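Local coordinates for protein NAD nucleotidase (Haemophilus influenzae, PDB 3ZTV) that degrades NAD to adenosine and nicotinamide riboside, acting as a zinc-dependent periplasmic pyrophosphatase and 5'-nucleotidase with greatest activity on 5'-AMP, at residues E29-L34 and Q38-I43; E235-S238 and P242-Y245; Q301-N304 and K308-E311; A204-N209 and Y229-D234. All blocks are in the same frame, centred on the assembly; numbering follows the deposited sequence.

Contact 1: E29-L34 and Q38-I43; sequences ETRINL and QTKVDI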
loop_
_atom_site.group_PDB
_atom_site.type_symbol
_atom_site.label_atom_id
_atom_site.label_comp_id
_atom_site.label_asym_id
_atom_site.label_seq_id
_atom_site.Cartn_x
_atom_site.Cartn_y
_atom_site.Cartn_z
ATOM N N GLU A 29 -35.560 19.551 6.833
ATOM C CA GLU A 29 -36.741 18.724 7.014
ATOM C C GLU A 29 -36.444 17.239 6.803
ATOM O O GLU A 29 -35.613 16.870 5.964
ATOM C CB GLU A 29 -37.826 19.190 6.048
ATOM C CG GLU A 29 -39.184 18.559 6.249
ATOM C CD GLU A 29 -40.220 19.172 5.328
ATOM O OE1 GLU A 29 -40.771 20.237 5.675
ATOM O OE2 GLU A 29 -40.458 18.597 4.247
ATOM N N THR A 30 -37.110 16.391 7.583
ATOM C CA THR A 30 -37.084 14.956 7.348
ATOM C C THR A 30 -38.462 14.379 7.691
ATOM O O THR A 30 -39.321 15.090 8.215
ATOM C CB THR A 30 -35.973 14.262 8.174
ATOM O OG1 THR A 30 -35.699 12.967 7.624
ATOM C CG2 THR A 30 -36.395 14.110 9.626
ATOM N N ARG A 31 -38.673 13.104 7.394
ATOM C CA ARG A 31 -39.945 12.468 7.711
ATOM C C ARG A 31 -39.757 11.283 8.646
ATOM O O ARG A 31 -38.842 10.473 8.462
ATOM C CB ARG A 31 -40.653 12.031 6.428
ATOM C CG ARG A 31 -40.945 13.177 5.479
ATOM C CD ARG A 31 -41.812 12.721 4.327
ATOM N NE ARG A 31 -41.877 13.723 3.270
ATOM C CZ ARG A 31 -42.650 13.614 2.196
ATOM N NH1 ARG A 31 -43.426 12.551 2.045
ATOM N NH2 ARG A 31 -42.648 14.571 1.278
ATOM N N ILE A 32 -40.615 11.208 9.659
ATOM C CA ILE A 32 -40.589 10.120 10.625
ATOM C C ILE A 32 -41.976 9.502 10.745
ATOM O O ILE A 32 -42.974 10.093 10.321
ATOM C CB ILE A 32 -40.158 10.614 12.027
ATOM C CG1 ILE A 32 -41.104 11.705 12.534
ATOM C CG2 ILE A 32 -38.704 11.107 12.000
ATOM C CD1 ILE A 32 -40.782 12.195 13.931
ATOM N N ASN A 33 -42.034 8.302 11.308
ATOM C CA ASN A 33 -43.310 7.706 11.666
ATOM C C ASN A 33 -43.563 7.902 13.152
ATOM O O ASN A 33 -42.943 7.241 13.993
ATOM C CB ASN A 33 -43.354 6.229 11.293
ATOM C CG ASN A 33 -44.776 5.713 11.169
ATOM O OD1 ASN A 33 -45.390 5.315 12.156
ATOM N ND2 ASN A 33 -45.313 5.738 9.952
ATOM N N LEU A 34 -44.477 8.816 13.462
ATOM C CA LEU A 34 -44.747 9.222 14.831
ATOM C C LEU A 34 -46.196 8.907 15.171
ATOM O O LEU A 34 -47.118 9.347 14.477
ATOM C CB LEU A 34 -44.480 10.720 14.992
ATOM C CG LEU A 34 -44.642 11.368 16.369
ATOM C CD1 LEU A 34 -43.746 10.678 17.386
ATOM C CD2 LEU A 34 -44.330 12.853 16.298
ATOM N N GLN A 38 -46.962 9.181 9.065
ATOM C CA GLN A 38 -45.822 9.887 8.490
ATOM C C GLN A 38 -45.930 11.373 8.796
ATOM O O GLN A 38 -46.967 12.001 8.559
ATOM C CB GLN A 38 -45.707 9.657 6.984
ATOM C CG GLN A 38 -44.621 10.502 6.335
ATOM C CD GLN A 38 -43.924 9.795 5.191
ATOM O OE1 GLN A 38 -44.083 10.164 4.025
ATOM N NE2 GLN A 38 -43.132 8.778 5.521
ATOM N N THR A 39 -44.847 11.925 9.326
ATOM C CA THR A 39 -44.839 13.260 9.893
ATOM C C THR A 39 -43.594 14.001 9.431
ATOM O O THR A 39 -42.473 13.484 9.547
ATOM C CB THR A 39 -44.861 13.180 11.435
ATOM O OG1 THR A 39 -45.966 12.365 11.853
ATOM C CG2 THR A 39 -44.980 14.555 12.060
ATOM N N LYS A 40 -43.786 15.199 8.890
ATOM C CA LYS A 40 -42.668 16.064 8.537
ATOM C C LYS A 40 -42.237 16.819 9.778
ATOM O O LYS A 40 -43.068 17.397 10.483
ATOM C CB LYS A 40 -43.069 17.069 7.455
ATOM C CG LYS A 40 -43.213 16.505 6.049
ATOM C CD LYS A 40 -43.599 17.607 5.061
ATOM C CE LYS A 40 -43.631 17.091 3.630
ATOM N NZ LYS A 40 -44.007 18.174 2.676
ATOM N N VAL A 41 -40.930 16.803 10.038
ATOM C CA VAL A 41 -40.336 17.485 11.182
ATOM C C VAL A 41 -39.036 18.151 10.742
ATOM O O VAL A 41 -38.507 17.832 9.675
ATOM C CB VAL A 41 -40.033 16.498 12.337
ATOM C CG1 VAL A 41 -41.305 15.784 12.770
ATOM C CG2 VAL A 41 -38.948 15.491 11.934
ATOM N N ASP A 42 -38.544 19.089 11.548
ATOM C CA ASP A 42 -37.231 19.682 11.324
ATOM C C ASP A 42 -36.208 19.057 12.262
ATOM O O ASP A 42 -36.498 18.841 13.448
ATOM C CB ASP A 42 -37.273 21.193 11.542
ATOM C CG ASP A 42 -38.091 21.909 10.484
ATOM O OD1 ASP A 42 -38.023 21.496 9.308
ATOM O OD2 ASP A 42 -38.817 22.860 10.834
ATOM N N ILE A 43 -35.021 18.766 11.727
ATOM C CA ILE A 43 -33.914 18.222 12.514
ATOM C C ILE A 43 -32.631 18.999 12.272
ATOM O O ILE A 43 -32.462 19.664 11.250
ATOM C CB ILE A 43 -33.635 16.734 12.194
ATOM C CG1 ILE A 43 -33.488 16.503 10.685
ATOM C CG2 ILE A 43 -34.727 15.844 12.766
ATOM C CD1 ILE A 43 -32.898 15.140 10.321
HETATM O O HOH W 1 -41.732 19.656 2.236
HETATM O O HOH W 2 -47.858 12.037 13.911
#
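T30 and V41 form a hydrogen-bonded pair in the antiparallel beta hairpin of strands 28-34 and 37-43: the bond from T30 N to V41 O measures 2.9 Å. I32 and T39 repeat the pattern, while E29-D42, R31-K40 and N33-Q38 are non-hydrogen-bonded pairs. Alternation then sorts the side chains. On the face of T30, I32, T39 and V41 the contact is largely apolar, the T39 hydroxyl being taken up by Q37 O and by a water that also donates to L34 O. T30 sets OG1 anti to the backbone N (chi1 -162°), which turns the methyl CG2 to V41 CG2, 3.7 Å away, and to the end of I43. I32 comes across V41 at about a right angle, CD1 to CG1.

The other face carries charge. R31 and K40 run alongside each other as extended chains, with R31 NH2 and K40 NZ 4.1 Å apart; the indole of W309 gives K40 a cation-pi partner and also touches R31. Q38 bends at chi2 and offers OE1 to the edge of the R31 guanidinium, close to its plane, although amide and guanidinium planes stand 76° apart; the bond from R31 NH1 to Q38 OE1 is 3.2 Å. E29 and D42 share K299 as a salt-bridge partner, through E29 OE1 and D42 OD1. E29 crosses K40 at a slant and sets its other oxygen, OE2, against K40 CD at 3.4 Å, but the salt bridge from E29 OE2 to K40 NZ is long at 3.9 Å. A water completes that link, donating to E29 OE2 at 2.6 Å and accepting from K40 NZ at 2.8 Å.

Contact 2: E235-S238 and P242-Y245; sequences ELRS and PVIY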
loop_
_atom_site.group_PDB
_atom_site.type_symbol
_atom_site.label_atom_id
_atom_site.label_comp_id
_atom_site.label_asym_id
_atom_site.label_seq_id
_atom_site.Cartn_x
_atom_site.Cartn_y
_atom_site.Cartn_z
ATOM N N GLU A 235 -35.314 2.607 19.587
ATOM C CA GLU A 235 -36.076 3.860 19.597
ATOM C C GLU A 235 -36.100 4.514 18.214
ATOM O O GLU A 235 -37.156 4.884 17.707
ATOM C CB GLU A 235 -35.506 4.851 20.616
ATOM C CG GLU A 235 -35.992 4.672 22.053
ATOM C CD GLU A 235 -35.628 5.857 22.943
ATOM O OE1 GLU A 235 -34.844 6.727 22.496
ATOM O OE2 GLU A 235 -36.124 5.935 24.091
ATOM N N LEU A 236 -34.936 4.657 17.594
ATOM C CA LEU A 236 -34.883 5.323 16.297
ATOM C C LEU A 236 -35.504 4.465 15.192
ATOM O O LEU A 236 -36.122 4.992 14.257
ATOM C CB LEU A 236 -33.445 5.723 15.964
ATOM C CG LEU A 236 -32.794 6.665 16.986
ATOM C CD1 LEU A 236 -31.428 7.121 16.468
ATOM C CD2 LEU A 236 -33.673 7.881 17.307
ATOM N N ARG A 237 -35.381 3.144 15.312
ATOM C CA ARG A 237 -36.061 2.250 14.377
ATOM C C ARG A 237 -37.580 2.416 14.462
ATOM O O ARG A 237 -38.270 2.340 13.442
ATOM C CB ARG A 237 -35.684 0.790 14.635
ATOM C CG ARG A 237 -34.246 0.479 14.317
ATOM C CD ARG A 237 -33.891 -0.979 14.612
ATOM N NE ARG A 237 -32.456 -1.146 14.422
ATOM C CZ ARG A 237 -31.572 -1.291 15.400
ATOM N NH1 ARG A 237 -31.956 -1.372 16.672
ATOM N NH2 ARG A 237 -30.288 -1.396 15.094
ATOM N N SER A 238 -38.096 2.669 15.663
ATOM C CA SER A 238 -39.546 2.788 15.854
ATOM C C SER A 238 -40.112 4.016 15.140
ATOM O O SER A 238 -41.306 4.066 14.826
ATOM C CB SER A 238 -39.904 2.827 17.345
ATOM O OG SER A 238 -39.663 4.103 17.921
ATOM N N PRO A 242 -33.668 6.087 9.095
ATOM C CA PRO A 242 -32.897 5.163 8.252
ATOM C C PRO A 242 -31.687 4.547 8.970
ATOM O O PRO A 242 -30.514 4.741 8.597
ATOM C CB PRO A 242 -32.475 6.045 7.075
ATOM C CG PRO A 242 -32.375 7.406 7.666
ATOM C CD PRO A 242 -33.487 7.491 8.687
ATOM N N VAL A 243 -31.985 3.770 10.003
ATOM C CA VAL A 243 -30.948 3.144 10.813
ATOM C C VAL A 243 -30.248 2.039 10.033
ATOM O O VAL A 243 -30.894 1.113 9.536
ATOM C CB VAL A 243 -31.536 2.571 12.108
ATOM C CG1 VAL A 243 -30.452 1.849 12.895
ATOM C CG2 VAL A 243 -32.161 3.680 12.938
ATOM N N ILE A 244 -28.925 2.135 9.928
ATOM C CA ILE A 244 -28.144 1.166 9.166
ATOM C C ILE A 244 -27.518 0.107 10.076
ATOM O O ILE A 244 -27.543 -1.082 9.766
ATOM C CB ILE A 244 -27.036 1.860 8.341
ATOM C CG1 ILE A 244 -27.630 2.954 7.452
ATOM C CG2 ILE A 244 -26.271 0.844 7.491
ATOM C CD1 ILE A 244 -28.718 2.470 6.500
ATOM N N TYR A 245 -26.962 0.553 11.197
ATOM C CA TYR A 245 -26.276 -0.308 12.152
ATOM C C TYR A 245 -26.651 0.109 13.561
ATOM O O TYR A 245 -27.112 1.231 13.773
ATOM C CB TYR A 245 -24.767 -0.134 12.010
ATOM C CG TYR A 245 -24.169 -0.643 10.724
ATOM C CD1 TYR A 245 -24.314 -1.971 10.346
ATOM C CD2 TYR A 245 -23.404 0.189 9.915
ATOM C CE1 TYR A 245 -23.746 -2.449 9.183
ATOM C CE2 TYR A 245 -22.826 -0.282 8.744
ATOM C CZ TYR A 245 -22.999 -1.596 8.383
ATOM O OH TYR A 245 -22.419 -2.061 7.218
HETATM O O HOH W 3 -29.730 -1.886 12.303
#
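V243 fits its two methyls against two successive residues of helix 234-238. V243 CG2 lies 3.9 Å from L236 CB, and V243 CG1 lies 3.9 Å from R237 NE. With CG1 anti to the backbone N (chi1 176°), that methyl meets the guanidinium, and CG2, beside the N, meets L236 CB and the start of R237. R237 crosses V243 at about a right angle: its chain, extended from CG to NE, starts beside V243 CB and CG2 and lays the guanidinium obliquely by CG1, with NH2 going on toward Y245.

Charged partners fix the far end of the arginine. NH1 forms a salt bridge with D234 and NH2 one with E246, residues just outside the two segments. In the guanidinium plane, a water accepts from R237 NH2 at 2.9 Å and gives only a weak bond to I244 O at 3.4 Å. Within the helix, N233, the N-cap, accepts from L236 N through OD1, and S238 OG donates back to E235 O at 2.6 Å.

The contact thus joins a short helix to the chain that returns after it. Residues 243-244 lie beside strand 230-232, with V243 touching L230, while L236 packs on P291 and V293 of strand 284-295.

Contact 3: Q301-N304 and K308-E311; sequences QVKN and KWAE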
loop_
_atom_site.group_PDB
_atom_site.type_symbol
_atom_site.label_atom_id
_atom_site.label_comp_id
_atom_site.label_asym_id
_atom_site.label_seq_id
_atom_site.Cartn_x
_atom_site.Cartn_y
_atom_site.Cartn_z
ATOM N N GLN A 301 -46.063 18.025 10.981
ATOM C CA GLN A 301 -47.049 18.061 9.902
ATOM C C GLN A 301 -47.399 16.674 9.384
ATOM O O GLN A 301 -46.525 15.835 9.177
ATOM C CB GLN A 301 -46.551 18.938 8.753
ATOM C CG GLN A 301 -46.357 20.392 9.133
ATOM C CD GLN A 301 -45.758 21.210 8.013
ATOM O OE1 GLN A 301 -45.578 20.718 6.898
ATOM N NE2 GLN A 301 -45.439 22.463 8.306
ATOM N N VAL A 302 -48.694 16.433 9.191
ATOM C CA VAL A 302 -49.169 15.196 8.591
ATOM C C VAL A 302 -50.039 15.526 7.375
ATOM O O VAL A 302 -50.611 16.616 7.291
ATOM C CB VAL A 302 -49.960 14.339 9.602
ATOM C CG1 VAL A 302 -49.090 14.019 10.821
ATOM C CG2 VAL A 302 -51.237 15.052 10.022
ATOM N N LYS A 303 -50.115 14.602 6.427
ATOM C CA LYS A 303 -50.852 14.831 5.182
ATOM C C LYS A 303 -52.342 14.595 5.388
ATOM O O LYS A 303 -52.745 13.533 5.865
ATOM C CB LYS A 303 -50.316 13.906 4.085
ATOM C CG LYS A 303 -50.850 14.164 2.684
ATOM C CD LYS A 303 -50.237 13.172 1.702
ATOM C CE LYS A 303 -50.729 13.381 0.275
ATOM N NZ LYS A 303 -49.950 14.423 -0.449
ATOM N N ASN A 304 -53.163 15.582 5.040
ATOM C CA ASN A 304 -54.608 15.437 5.212
ATOM C C ASN A 304 -55.279 14.793 4.000
ATOM O O ASN A 304 -54.605 14.398 3.047
ATOM C CB ASN A 304 -55.278 16.763 5.616
ATOM C CG ASN A 304 -55.244 17.814 4.519
ATOM O OD1 ASN A 304 -55.123 17.501 3.336
ATOM N ND2 ASN A 304 -55.365 19.075 4.916
ATOM N N LYS A 308 -52.733 17.720 1.574
ATOM C CA LYS A 308 -51.927 18.836 2.060
ATOM C C LYS A 308 -51.277 18.542 3.412
ATOM O O LYS A 308 -51.903 17.983 4.307
ATOM C CB LYS A 308 -52.773 20.109 2.147
ATOM C CG LYS A 308 -53.234 20.640 0.799
ATOM C CD LYS A 308 -54.007 21.940 0.950
ATOM C CE LYS A 308 -53.277 22.925 1.853
ATOM N NZ LYS A 308 -51.908 23.253 1.367
ATOM N N TRP A 309 -50.015 18.928 3.549
ATOM C CA TRP A 309 -49.306 18.779 4.812
ATOM C C TRP A 309 -49.706 19.890 5.776
ATOM O O TRP A 309 -49.545 21.071 5.474
ATOM C CB TRP A 309 -47.796 18.758 4.562
ATOM C CG TRP A 309 -47.378 17.505 3.844
ATOM C CD1 TRP A 309 -47.338 17.302 2.493
ATOM C CD2 TRP A 309 -46.981 16.269 4.448
ATOM N NE1 TRP A 309 -46.925 16.018 2.220
ATOM C CE2 TRP A 309 -46.701 15.363 3.403
ATOM C CE3 TRP A 309 -46.831 15.841 5.770
ATOM C CZ2 TRP A 309 -46.280 14.055 3.644
ATOM C CZ3 TRP A 309 -46.415 14.546 6.005
ATOM C CH2 TRP A 309 -46.140 13.668 4.948
ATOM N N ALA A 310 -50.245 19.510 6.928
ATOM C CA ALA A 310 -50.769 20.479 7.889
ATOM C C ALA A 310 -50.278 20.196 9.307
ATOM O O ALA A 310 -50.095 19.040 9.689
ATOM C CB ALA A 310 -52.303 20.499 7.847
ATOM N N GLU A 311 -50.089 21.250 10.090
ATOM C CA GLU A 311 -49.652 21.109 11.477
ATOM C C GLU A 311 -50.682 20.427 12.366
ATOM O O GLU A 311 -51.870 20.763 12.322
ATOM C CB GLU A 311 -49.315 22.475 12.065
ATOM C CG GLU A 311 -48.107 23.130 11.428
ATOM C CD GLU A 311 -46.781 22.544 11.900
ATOM O OE1 GLU A 311 -46.764 21.760 12.880
ATOM O OE2 GLU A 311 -45.742 22.870 11.288
#
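N304 OD1 is gripped by two backbone amides, K308 N at 3.0 Å and E306 N, where the antiparallel beta hairpin of strands 301-303 and 309-311 opens into its turn. N304 CG stands between the backbone N and the carbonyl carbon (chi1 68°), which brings OD1 to K308 N; that donor approaches from above the amide plane, 49° out of it. The backbone of N304 adds the shortest polar bond here, from N304 N to K308 O at 2.8 Å. Further along, V302 and A310 are the hydrogen-bonded pair, linked in both directions.

K303 and W309 face each other in a non-hydrogen-bonded pair. K303 CB sits over the centre of the W309 six-membered ring, 4.0 Å from the centroid and 10° off the normal, a CH-pi contact; Q301 O meets the indole edge instead, 3.4 Å from W309 CE3. W309 also touches Q38 of strand 37-43. At the open end, E311 bends at chi2 and presents OE2 to Q301, while OE1 takes L300 N and a salt bridge from R317. The Q301 NE2 to E311 OE2 bond is 3.0 Å: it lies near the amide plane but meets the carboxylate from above, the two planes being nearly perpendicular.

Contact 4: A204-N209 and Y229-D234; sequences AGSEKN and YLYGND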
loop_
_atom_site.group_PDB
_atom_site.type_symbol
_atom_site.label_atom_id
_atom_site.label_comp_id
_atom_site.label_asym_id
_atom_site.label_seq_id
_atom_site.Cartn_x
_atom_site.Cartn_y
_atom_site.Cartn_z
ATOM N N ALA A 204 -12.533 7.565 6.546
ATOM C CA ALA A 204 -12.393 6.514 5.531
ATOM C C ALA A 204 -13.718 5.892 5.103
ATOM O O ALA A 204 -13.753 5.166 4.105
ATOM C CB ALA A 204 -11.438 5.413 6.007
ATOM N N GLY A 205 -14.792 6.186 5.835
ATOM C CA GLY A 205 -16.087 5.567 5.600
ATOM C C GLY A 205 -16.303 4.294 6.418
ATOM O O GLY A 205 -15.337 3.618 6.822
ATOM N N SER A 206 -17.565 3.945 6.650
ATOM C CA SER A 206 -17.871 2.762 7.455
ATOM C C SER A 206 -17.230 1.482 6.919
ATOM O O SER A 206 -16.686 0.698 7.696
ATOM C CB SER A 206 -19.384 2.587 7.609
ATOM O OG SER A 206 -19.912 3.518 8.535
ATOM N N GLU A 207 -17.261 1.270 5.609
ATOM C CA GLU A 207 -16.776 0.007 5.066
ATOM C C GLU A 207 -15.297 -0.172 5.379
ATOM O O GLU A 207 -14.879 -1.219 5.881
ATOM C CB GLU A 207 -17.025 -0.078 3.557
ATOM C CG GLU A 207 -16.562 -1.389 2.925
ATOM C CD GLU A 207 -16.785 -1.434 1.422
ATOM O OE1 GLU A 207 -16.363 -0.488 0.719
ATOM O OE2 GLU A 207 -17.383 -2.425 0.947
ATOM N N LYS A 208 -14.498 0.854 5.097
ATOM C CA LYS A 208 -13.059 0.777 5.322
ATOM C C LYS A 208 -12.737 0.744 6.815
ATOM O O LYS A 208 -11.838 0.020 7.237
ATOM C CB LYS A 208 -12.337 1.934 4.618
ATOM C CG LYS A 208 -10.833 1.970 4.865
ATOM C CD LYS A 208 -10.088 0.764 4.289
ATOM C CE LYS A 208 -10.223 0.683 2.788
ATOM N NZ LYS A 208 -9.350 -0.394 2.232
ATOM N N ASN A 209 -13.476 1.496 7.624
ATOM C CA ASN A 209 -13.257 1.483 9.072
ATOM C C ASN A 209 -13.595 0.125 9.717
ATOM O O ASN A 209 -12.928 -0.296 10.673
ATOM C CB ASN A 209 -14.017 2.619 9.770
ATOM C CG ASN A 209 -13.404 3.977 9.506
ATOM O OD1 ASN A 209 -12.259 4.072 9.036
ATOM N ND2 ASN A 209 -14.144 5.030 9.838
ATOM N N TYR A 229 -23.984 7.240 7.443
ATOM C CA TYR A 229 -24.898 6.247 8.020
ATOM C C TYR A 229 -25.407 6.649 9.393
ATOM O O TYR A 229 -24.622 7.053 10.272
ATOM C CB TYR A 229 -24.210 4.892 8.173
ATOM C CG TYR A 229 -23.860 4.165 6.896
ATOM C CD1 TYR A 229 -24.422 4.516 5.673
ATOM C CD2 TYR A 229 -22.963 3.104 6.922
ATOM C CE1 TYR A 229 -24.090 3.820 4.511
ATOM C CE2 TYR A 229 -22.636 2.402 5.777
ATOM C CZ TYR A 229 -23.191 2.769 4.576
ATOM O OH TYR A 229 -22.851 2.075 3.431
ATOM N N LEU A 230 -26.720 6.503 9.584
ATOM C CA LEU A 230 -27.305 6.589 10.923
ATOM C C LEU A 230 -27.031 5.273 11.660
ATOM O O LEU A 230 -27.527 4.211 11.262
ATOM C CB LEU A 230 -28.820 6.856 10.855
ATOM C CG LEU A 230 -29.565 6.899 12.195
ATOM C CD1 LEU A 230 -29.042 7.980 13.135
ATOM C CD2 LEU A 230 -31.071 7.069 11.980
ATOM N N TYR A 231 -26.221 5.341 12.714
ATOM C CA TYR A 231 -26.065 4.213 13.637
ATOM C C TYR A 231 -27.077 4.511 14.738
ATOM O O TYR A 231 -27.046 5.569 15.356
ATOM C CB TYR A 231 -24.641 4.149 14.212
ATOM C CG TYR A 231 -23.532 3.603 13.313
ATOM C CD1 TYR A 231 -23.282 4.158 12.061
ATOM C CD2 TYR A 231 -22.721 2.552 13.738
ATOM C CE1 TYR A 231 -22.254 3.692 11.260
ATOM C CE2 TYR A 231 -21.682 2.083 12.944
ATOM C CZ TYR A 231 -21.463 2.650 11.707
ATOM O OH TYR A 231 -20.422 2.173 10.936
ATOM N N GLY A 232 -27.975 3.562 14.982
ATOM C CA GLY A 232 -29.112 3.833 15.842
ATOM C C GLY A 232 -29.434 2.739 16.846
ATOM O O GLY A 232 -28.556 2.006 17.322
ATOM N N ASN A 233 -30.721 2.636 17.173
ATOM C CA ASN A 233 -31.202 1.707 18.189
ATOM C C ASN A 233 -32.693 1.508 17.994
ATOM O O ASN A 233 -33.283 2.040 17.052
ATOM C CB ASN A 233 -30.909 2.256 19.584
ATOM C CG ASN A 233 -31.506 3.641 19.808
ATOM O OD1 ASN A 233 -32.521 4.007 19.205
ATOM N ND2 ASN A 233 -30.890 4.409 20.693
ATOM N N ASP A 234 -33.300 0.720 18.872
ATOM C CA ASP A 234 -34.718 0.401 18.729
ATOM C C ASP A 234 -35.625 1.628 18.744
ATOM O O ASP A 234 -36.601 1.673 18.003
ATOM C CB ASP A 234 -35.158 -0.624 19.778
ATOM C CG ASP A 234 -34.582 -2.002 19.517
ATOM O OD1 ASP A 234 -34.186 -2.278 18.360
ATOM O OD2 ASP A 234 -34.522 -2.805 20.470
#
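S206 turns OG beside its own backbone N (chi1 -75°), and Y231 places its ring in the same sense (chi1 -77°); these torsions point the serine hydroxyl and the phenol at each other across the gap between the first turn of helix 206-215 and strand 230-232, in the metallophosphoesterase domain of this 5'-nucleotidase. S206 OG and Y231 OH are 2.8 Å apart and hydrogen-bonded, and either could be the donor. The serine arrives at the phenol edge, near the ring plane, with OG 3.6 Å from both CE1 and CZ of Y231. Y229 reaches the same residue obliquely: its CD2 is 3.5 Å from S206 OG, and its CE2 is 3.7 Å from S206 CB. The serine therefore has one tyrosine hydroxyl and ring carbons CD2 and CE2 of another tyrosine against it.

Further partners surround that buried oxygen. S227 OG forms a hydrogen bond with S206 OG, and E263 OE1 a weak one; E263 OE1 also accepts from Y229 N, and this oxygen links the two residues, weakly on the serine side. The side chain of Y231 touches V261, M262 and E263 of strand 258-263 and meets Y245 with the ring planes at about 55°.

The site is close to the metal centre without belonging to it: the side chain of S206 is about 9 Å from that of D20, a zinc ligand, and helix 206-215 begins shortly after H203, probably a ligand of the second zinc. G205 occupies the N-cap position, and its carbonyl O accepts from N209 N at 2.9 Å, closing the first helical turn.

Contact 4 is buried, with the Y229 side chain about 10 Å from a zinc ion; contacts 1 and 2 are partly buried, and contact 3 is a surface hairpin. Contacts 1 and 3 share a strand-pair architecture and meet directly, K40 N lying 2.8 Å from Q301 O in a probable hydrogen bond, with W309 against the charged face of contact 1. Contacts 2 and 4 are consecutive in the chain: strand 230-232 leads into helix 234-238, and segment 242-245 returns beside that strand. The chemistry differs with position. The hairpins combine paired backbone bonds with charged or amide side chains, contact 2 relies on valine methyls against leucine and an arginine, and contact 4 on a hydroxyl pair flanked by a second tyrosine ring.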